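Local coordinates for protein succinylglutamate desuccinylase/aspartoacylase (Shewanella frigidimarina, PDB 3LWU) that binds a zinc ion and is probably a hydrolase of the succinylglutamate desuccinylase/aspartoacylase family, at residues Met20-Gln25 against Tyr44-Ser49; Val338-Ile343 against Gln353-Pro358. All blocks are in the same frame, centred on the assembly; numbering follows the deposited sequence.

Contact 1. Residues Met20-Gln25 against Tyr44-Ser49; sequences MTKAIQ and YSFMGS
Gln25 and Tyr44 lie side by side and point the same way at the open end of a beta hairpin of strands 24-32 and 38-46. With CG of Gln25 anti to the backbone N (chi1 -179°) and the chain extended beyond it, the side chain runs along the CD1-CE1 side of the tyrosine, Gln25 CD 3.4 Å from Tyr44 CE1. Amide and ring planes are 49° apart, and neither polar end uses the other: Gln25 NE2 donates to Asp344 O and Tyr44 OH bonds to Ile343 O, both of the second subunit. Two backbone bonds join Ile24 and Ser45, Ile24 N to Ser45 O (3.0 Å) and Ser45 N to Ile24 O (2.9 Å). Phe46 turns its ring back across the start of the hairpin, one face under the methyl of Ala23, whose CB sits 4.1 Å from the ring centroid in a CH-pi contact, while Lys22 crosses the phenylalanine side chain at about a right angle and sends NZ to Leu80 O and Tyr83 O. An ST turn shapes the approach to the strand: Thr21 OG1, also hydrogen-bonded to Glu81 OE2, accepts from Ala23 N at 2.9 Å.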
HETATM    1  N   MSE A  20     -23.907  16.524  31.258  1.00 32.98           N
HETATM    2  CA  MSE A  20     -25.116  15.669  31.100  1.00 32.75           C
HETATM    3  C   MSE A  20     -25.692  15.756  29.649  1.00 32.30           C
HETATM    4  O   MSE A  20     -26.724  16.434  29.458  1.00 32.51           O
HETATM    5  CB  MSE A  20     -26.185  16.111  32.114  1.00 32.96           C
ATOM      6  N   THR A  21     -25.056  15.089  28.657  1.00 30.12           N
ATOM      7  CA  THR A  21     -25.584  15.083  27.271  1.00 28.52           C
ATOM      8  C   THR A  21     -27.014  14.535  27.116  1.00 27.14           C
ATOM      9  O   THR A  21     -27.394  13.573  27.774  1.00 26.51           O
ATOM     10  CB  THR A  21     -24.725  14.293  26.285  1.00 28.16           C
ATOM     11  OG1 THR A  21     -25.313  14.376  24.971  1.00 26.82           O
ATOM     12  CG2 THR A  21     -24.658  12.828  26.691  1.00 28.75           C
ATOM     13  N   LYS A  22     -27.780  15.158  26.221  1.00 25.92           N
ATOM     14  CA  LYS A  22     -29.135  14.687  25.845  1.00 25.77           C
ATOM     15  C   LYS A  22     -29.077  13.464  24.936  1.00 24.84           C
ATOM     16  O   LYS A  22     -30.047  12.750  24.824  1.00 24.23           O
ATOM     17  CB  LYS A  22     -29.932  15.774  25.087  1.00 25.40           C
ATOM     18  CG  LYS A  22     -30.226  16.990  25.885  1.00 26.92           C
ATOM     19  CD  LYS A  22     -31.293  17.893  25.263  1.00 26.17           C
ATOM     20  CE  LYS A  22     -30.841  18.552  23.985  1.00 25.71           C
ATOM     21  NZ  LYS A  22     -31.471  19.899  23.840  1.00 23.43           N
ATOM     22  N   ALA A  23     -27.939  13.251  24.285  1.00 24.72           N
ATOM     23  CA  ALA A  23     -27.778  12.163  23.315  1.00 24.88           C
ATOM     24  C   ALA A  23     -27.850  10.774  23.964  1.00 24.63           C
ATOM     25  O   ALA A  23     -27.247  10.549  25.010  1.00 25.02           O
ATOM     26  CB  ALA A  23     -26.450  12.319  22.572  1.00 23.88           C
ATOM     27  N   ILE A  24     -28.607   9.869  23.353  1.00 24.52           N
ATOM     28  CA  ILE A  24     -28.521   8.443  23.670  1.00 24.45           C
ATOM     29  C   ILE A  24     -27.475   7.829  22.714  1.00 23.63           C
ATOM     30  O   ILE A  24     -27.589   7.990  21.492  1.00 22.18           O
ATOM     31  CB  ILE A  24     -29.866   7.720  23.439  1.00 24.92           C
ATOM     32  CG1 ILE A  24     -31.033   8.379  24.231  1.00 27.41           C
ATOM     33  CG2 ILE A  24     -29.711   6.236  23.748  1.00 25.09           C
ATOM     34  CD1 ILE A  24     -30.654   8.975  25.590  1.00 31.17           C
ATOM     35  N   GLN A  25     -26.465   7.159  23.279  1.00 23.13           N
ATOM     36  CA  GLN A  25     -25.355   6.547  22.514  1.00 22.82           C
ATOM     37  C   GLN A  25     -25.579   5.054  22.286  1.00 22.28           C
ATOM     38  O   GLN A  25     -25.879   4.350  23.215  1.00 22.01           O
ATOM     39  CB  GLN A  25     -24.027   6.733  23.239  1.00 23.40           C
ATOM     40  CG  GLN A  25     -22.824   6.143  22.469  1.00 24.26           C
ATOM     41  CD  GLN A  25     -21.476   6.676  22.949  1.00 26.81           C
ATOM     42  OE1 GLN A  25     -21.412   7.477  23.870  1.00 28.38           O
ATOM     43  NE2 GLN A  25     -20.395   6.260  22.288  1.00 26.75           N
ATOM     44  N   TYR A  44     -25.303   8.330  17.846  1.00 17.39           N
ATOM     45  CA  TYR A  44     -25.796   9.267  18.827  1.00 16.93           C
ATOM     46  C   TYR A  44     -27.143   9.726  18.321  1.00 17.53           C
ATOM     47  O   TYR A  44     -27.296  10.078  17.146  1.00 15.98           O
ATOM     48  CB  TYR A  44     -24.860  10.487  18.938  1.00 16.73           C
ATOM     49  CG  TYR A  44     -23.487  10.144  19.444  1.00 15.71           C
ATOM     50  CD1 TYR A  44     -23.258   9.942  20.790  1.00 17.18           C
ATOM     51  CD2 TYR A  44     -22.420   9.969  18.571  1.00 14.92           C
ATOM     52  CE1 TYR A  44     -21.964   9.608  21.279  1.00 18.08           C
ATOM     53  CE2 TYR A  44     -21.127   9.613  19.052  1.00 17.77           C
ATOM     54  CZ  TYR A  44     -20.922   9.445  20.409  1.00 15.83           C
ATOM     55  OH  TYR A  44     -19.671   9.151  20.897  1.00 22.56           O
ATOM     56  N   SER A  45     -28.112   9.738  19.213  1.00 18.09           N
ATOM     57  CA  SER A  45     -29.458  10.121  18.852  1.00 19.55           C
ATOM     58  C   SER A  45     -29.996  11.210  19.782  1.00 19.15           C
ATOM     59  O   SER A  45     -30.003  11.027  20.991  1.00 19.38           O
ATOM     60  CB  SER A  45     -30.356   8.875  18.876  1.00 20.21           C
ATOM     61  OG  SER A  45     -31.701   9.266  18.700  1.00 24.79           O
ATOM     62  N   PHE A  46     -30.394  12.356  19.214  1.00 18.76           N
ATOM     63  CA  PHE A  46     -31.124  13.368  19.962  1.00 18.67           C
ATOM     64  C   PHE A  46     -32.595  13.187  19.628  1.00 19.33           C
ATOM     65  O   PHE A  46     -33.026  13.449  18.508  1.00 19.77           O
ATOM     66  CB  PHE A  46     -30.670  14.792  19.584  1.00 19.27           C
ATOM     67  CG  PHE A  46     -29.285  15.186  20.120  1.00 17.28           C
ATOM     68  CD1 PHE A  46     -28.148  14.795  19.483  1.00 19.21           C
ATOM     69  CD2 PHE A  46     -29.158  15.964  21.247  1.00 17.89           C
ATOM     70  CE1 PHE A  46     -26.903  15.140  19.992  1.00 20.26           C
ATOM     71  CE2 PHE A  46     -27.948  16.334  21.735  1.00 16.03           C
ATOM     72  CZ  PHE A  46     -26.812  15.916  21.117  1.00 17.97           C
HETATM   73  N   MSE A  47     -33.369  12.716  20.584  1.00 19.93           N
HETATM   74  CA  MSE A  47     -34.796  12.431  20.360  1.00 20.83           C
HETATM   75  C   MSE A  47     -35.538  13.696  20.122  1.00 20.29           C
HETATM   76  O   MSE A  47     -35.369  14.615  20.882  1.00 18.94           O
HETATM   77  CB  MSE A  47     -35.443  11.912  21.614  1.00 21.67           C
HETATM   78  CG  MSE A  47     -35.458  10.446  21.774  1.00 27.68           C
HETATM   79 SE   MSE A  47     -36.561  10.209  23.392  0.75 36.33          SE
HETATM   80  CE  MSE A  47     -35.246   8.888  24.064  1.00 30.11           C
ATOM     81  N   GLY A  48     -36.409  13.725  19.127  1.00 19.82           N
ATOM     82  CA  GLY A  48     -37.274  14.866  18.933  1.00 20.69           C
ATOM     83  C   GLY A  48     -38.453  14.826  19.902  1.00 21.68           C
ATOM     84  O   GLY A  48     -38.918  13.766  20.230  1.00 20.65           O
ATOM     85  N   SER A  49     -38.897  15.991  20.364  1.00 23.55           N
ATOM     86  CA  SER A  49     -40.050  16.129  21.278  1.00 25.76           C
ATOM     87  C   SER A  49     -41.401  16.209  20.560  1.00 27.18           C
ATOM     88  O   SER A  49     -42.421  16.115  21.205  1.00 27.30           O
ATOM     89  CB  SER A  49     -39.878  17.374  22.185  1.00 25.95           C
ATOM     90  OG  SER A  49     -39.582  18.551  21.437  1.00 26.80           O
TER

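Contact 2. Residues Val338-Ile343 against Gln353-Pro358; sequences VNILRI and QAISLP
Val338, Asn339 and Ile340 pair with Ile355, Ala354 and Gln353 in an antiparallel beta hairpin of strands 336-341 and 352-356, part of a small antiparallel sheet remote from the zinc site. The short strand axes come within 4.7 Å and run at 148° to one another.

Backbone hydrogen bonds close two rings on either side of the non-hydrogen-bonded pair Asn339-Ala354. At Ile340 and Gln353 both bonds are sound: Ile340 N to Gln353 O at 2.8 Å, and Gln353 N back to Ile340 O at 3.0 Å. The Val338-Ile355 pair is lopsided, since Ile355 N reaches Val338 O at 2.8 Å, whereas the return bond from Val338 N to Ile355 O is stretched to 3.4 Å and weak. Between the rings, Asn339 CA adds a CA-H...O contact to Gln353 O, which therefore receives both this C-H and the N-H of Ile340.

Apolar contacts gather on the face carrying Val338, Ile340 and Ile355. Val338 and Ile355 stand side by side, pointing the same way, and Val338 CG2 meets Ile355 CB at 3.8 Å. Ile340 slants across the same isoleucine. Its CG1 points away from its own carbonyl carbon (chi1 -52°), and the extended second torsion carries the terminal methyl over to the partner strand. The cluster continues into the fold, with Ile321 of strand 319-323 against Val338 and Ile340, and Phe313 against Ile355. Within the hairpin, Ile355 CG1 is where the two neighbours converge: Ile340 CD1 and Val338 CG2 each approach it to 3.9 Å.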
ATOM      1  N   VAL A 338      -1.216  25.548 -12.782  1.00 15.56           N
ATOM      2  CA  VAL A 338      -0.012  24.928 -12.184  1.00 14.93           C
ATOM      3  C   VAL A 338       1.244  25.322 -12.960  1.00 14.66           C
ATOM      4  O   VAL A 338       1.164  25.762 -14.120  1.00 14.59           O
ATOM      5  CB  VAL A 338      -0.076  23.390 -12.180  1.00 15.30           C
ATOM      6  CG1 VAL A 338      -1.287  22.915 -11.428  1.00 13.47           C
ATOM      7  CG2 VAL A 338      -0.021  22.827 -13.574  1.00 15.44           C
ATOM      8  N   ASN A 339       2.391  25.196 -12.308  1.00 14.35           N
ATOM      9  CA  ASN A 339       3.665  25.110 -12.997  1.00 14.26           C
ATOM     10  C   ASN A 339       4.168  23.678 -12.884  1.00 14.03           C
ATOM     11  O   ASN A 339       4.083  23.070 -11.835  1.00 14.65           O
ATOM     12  CB  ASN A 339       4.660  26.107 -12.411  1.00 14.43           C
ATOM     13  CG  ASN A 339       4.142  27.552 -12.479  1.00 16.37           C
ATOM     14  OD1 ASN A 339       3.645  27.967 -13.501  1.00 16.49           O
ATOM     15  ND2 ASN A 339       4.270  28.303 -11.400  1.00 15.95           N
ATOM     16  N   ILE A 340       4.678  23.132 -13.972  1.00 14.32           N
ATOM     17  CA  ILE A 340       5.305  21.821 -13.947  1.00 13.62           C
ATOM     18  C   ILE A 340       6.810  21.976 -14.026  1.00 13.52           C
ATOM     19  O   ILE A 340       7.326  22.605 -14.943  1.00 13.46           O
ATOM     20  CB  ILE A 340       4.838  20.978 -15.143  1.00 13.71           C
ATOM     21  CG1 ILE A 340       3.303  20.954 -15.215  1.00 14.23           C
ATOM     22  CG2 ILE A 340       5.402  19.565 -15.049  1.00 10.03           C
ATOM     23  CD1 ILE A 340       2.756  20.071 -16.361  1.00 16.98           C
ATOM     24  N   LEU A 341       7.493  21.402 -13.051  1.00 13.31           N
ATOM     25  CA  LEU A 341       8.940  21.353 -13.010  1.00 13.77           C
ATOM     26  C   LEU A 341       9.384  19.985 -13.523  1.00 13.81           C
ATOM     27  O   LEU A 341       8.925  18.952 -13.027  1.00 13.82           O
ATOM     28  CB  LEU A 341       9.435  21.562 -11.574  1.00 13.65           C
ATOM     29  CG  LEU A 341      10.946  21.369 -11.283  1.00 14.74           C
ATOM     30  CD1 LEU A 341      11.736  22.402 -12.040  1.00 12.52           C
ATOM     31  CD2 LEU A 341      11.269  21.429  -9.751  1.00  9.37           C
ATOM     32  N   ARG A 342      10.283  19.996 -14.493  1.00 13.04           N
ATOM     33  CA  ARG A 342      10.910  18.781 -14.998  1.00 13.11           C
ATOM     34  C   ARG A 342      12.435  18.924 -14.932  1.00 12.27           C
ATOM     35  O   ARG A 342      13.112  19.296 -15.915  1.00 11.65           O
ATOM     36  CB  ARG A 342      10.420  18.486 -16.423  1.00 12.44           C
ATOM     37  CG  ARG A 342       8.955  17.979 -16.499  1.00 12.91           C
ATOM     38  CD  ARG A 342       8.866  16.561 -15.925  1.00 12.97           C
ATOM     39  NE  ARG A 342       9.635  15.680 -16.799  1.00 14.45           N
ATOM     40  CZ  ARG A 342       9.155  15.091 -17.895  1.00 15.94           C
ATOM     41  NH1 ARG A 342       7.875  15.170 -18.190  1.00 17.40           N
ATOM     42  NH2 ARG A 342       9.961  14.386 -18.663  1.00 14.21           N
ATOM     43  N   ILE A 343      12.969  18.600 -13.762  1.00 12.19           N
ATOM     44  CA  ILE A 343      14.379  18.783 -13.488  1.00 12.37           C
ATOM     45  C   ILE A 343      15.263  17.803 -14.261  1.00 12.71           C
ATOM     46  O   ILE A 343      16.487  18.014 -14.409  1.00 12.82           O
ATOM     47  CB  ILE A 343      14.654  18.759 -11.983  1.00 12.63           C
ATOM     48  CG1 ILE A 343      16.046  19.360 -11.668  1.00 11.59           C
ATOM     49  CG2 ILE A 343      14.505  17.344 -11.413  1.00 11.59           C
ATOM     50  CD1 ILE A 343      16.272  20.733 -12.165  1.00  9.92           C
ATOM     51  N   GLN A 353       7.254  24.889 -16.924  1.00 21.70           N
ATOM     52  CA  GLN A 353       6.172  25.213 -17.845  1.00 20.85           C
ATOM     53  C   GLN A 353       4.962  25.637 -17.024  1.00 19.29           C
ATOM     54  O   GLN A 353       4.517  24.886 -16.134  1.00 17.19           O
ATOM     55  CB  GLN A 353       5.864  23.991 -18.754  1.00 21.16           C
ATOM     56  CG  GLN A 353       4.698  24.204 -19.733  1.00 25.66           C
ATOM     57  CD  GLN A 353       4.307  22.941 -20.586  1.00 28.66           C
ATOM     58  OE1 GLN A 353       4.455  21.785 -20.165  1.00 28.52           O
ATOM     59  NE2 GLN A 353       3.804  23.195 -21.778  1.00 25.71           N
ATOM     60  N   ALA A 354       4.446  26.836 -17.327  1.00 18.18           N
ATOM     61  CA  ALA A 354       3.187  27.342 -16.771  1.00 17.50           C
ATOM     62  C   ALA A 354       2.058  26.710 -17.540  1.00 17.33           C
ATOM     63  O   ALA A 354       2.119  26.681 -18.749  1.00 17.18           O
ATOM     64  CB  ALA A 354       3.104  28.908 -16.907  1.00 16.72           C
ATOM     65  N   ILE A 355       1.050  26.188 -16.862  1.00 17.61           N
ATOM     66  CA  ILE A 355      -0.108  25.611 -17.536  1.00 18.16           C
ATOM     67  C   ILE A 355      -1.318  26.456 -17.155  1.00 19.00           C
ATOM     68  O   ILE A 355      -1.563  26.640 -15.956  1.00 19.53           O
ATOM     69  CB  ILE A 355      -0.408  24.145 -17.085  1.00 18.14           C
ATOM     70  CG1 ILE A 355       0.759  23.208 -17.380  1.00 17.27           C
ATOM     71  CG2 ILE A 355      -1.683  23.607 -17.806  1.00 18.58           C
ATOM     72  CD1 ILE A 355       1.078  23.087 -18.858  1.00 16.35           C
ATOM     73  N   SER A 356      -2.076  26.960 -18.141  1.00 18.44           N
ATOM     74  CA  SER A 356      -3.323  27.681 -17.864  1.00 18.83           C
ATOM     75  C   SER A 356      -4.504  27.040 -18.582  1.00 19.15           C
ATOM     76  O   SER A 356      -4.319  26.107 -19.349  1.00 19.26           O
ATOM     77  CB  SER A 356      -3.204  29.141 -18.292  1.00 19.08           C
ATOM     78  OG  SER A 356      -2.922  29.227 -19.672  1.00 19.36           O
ATOM     79  N   LEU A 357      -5.716  27.538 -18.324  1.00 19.11           N
ATOM     80  CA  LEU A 357      -6.942  27.000 -18.940  1.00 18.99           C
ATOM     81  C   LEU A 357      -7.499  28.006 -19.924  1.00 19.23           C
ATOM     82  O   LEU A 357      -7.290  29.209 -19.759  1.00 19.15           O
ATOM     83  CB  LEU A 357      -8.007  26.705 -17.882  1.00 18.55           C
ATOM     84  CG  LEU A 357      -7.578  25.630 -16.892  1.00 19.28           C
ATOM     85  CD1 LEU A 357      -8.674  25.296 -15.889  1.00 16.65           C
ATOM     86  CD2 LEU A 357      -7.104  24.349 -17.634  1.00 17.81           C
ATOM     87  N   PRO A 358      -8.217  27.523 -20.951  1.00 19.34           N
ATOM     88  CA  PRO A 358      -8.762  28.444 -21.983  1.00 19.43           C
ATOM     89  C   PRO A 358     -10.068  29.190 -21.615  1.00 18.99           C
ATOM     90  O   PRO A 358     -10.471  30.085 -22.351  1.00 18.85           O
ATOM     91  CB  PRO A 358      -8.992  27.525 -23.196  1.00 19.43           C
ATOM     92  CG  PRO A 358      -9.250  26.135 -22.548  1.00 20.04           C
ATOM     93  CD  PRO A 358      -8.309  26.102 -21.343  1.00 19.45           C
TER

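In the fold
Contacts 1 and 2 join separate hairpins on opposite sides of the chain's centre, their own centres about 52 Å apart, and both are partly buried. In contact 1, strand 38-46 also pairs with strand 89-92, and helix 68-80 covers the hairpin's Tyr44 and Phe46; two aromatic rings carry most of its side-chain contacts, met by a methyl, a lysine and a glutamine. Contact 2 belongs to the small four-stranded antiparallel sheet and relies on more backbone bonds and an aliphatic cluster. Assembly brings the two regions together between chains: segment 44-49 of one subunit meets segment 338-343 of another, while Arg342 forms a salt bridge with Glu32 of the third subunit.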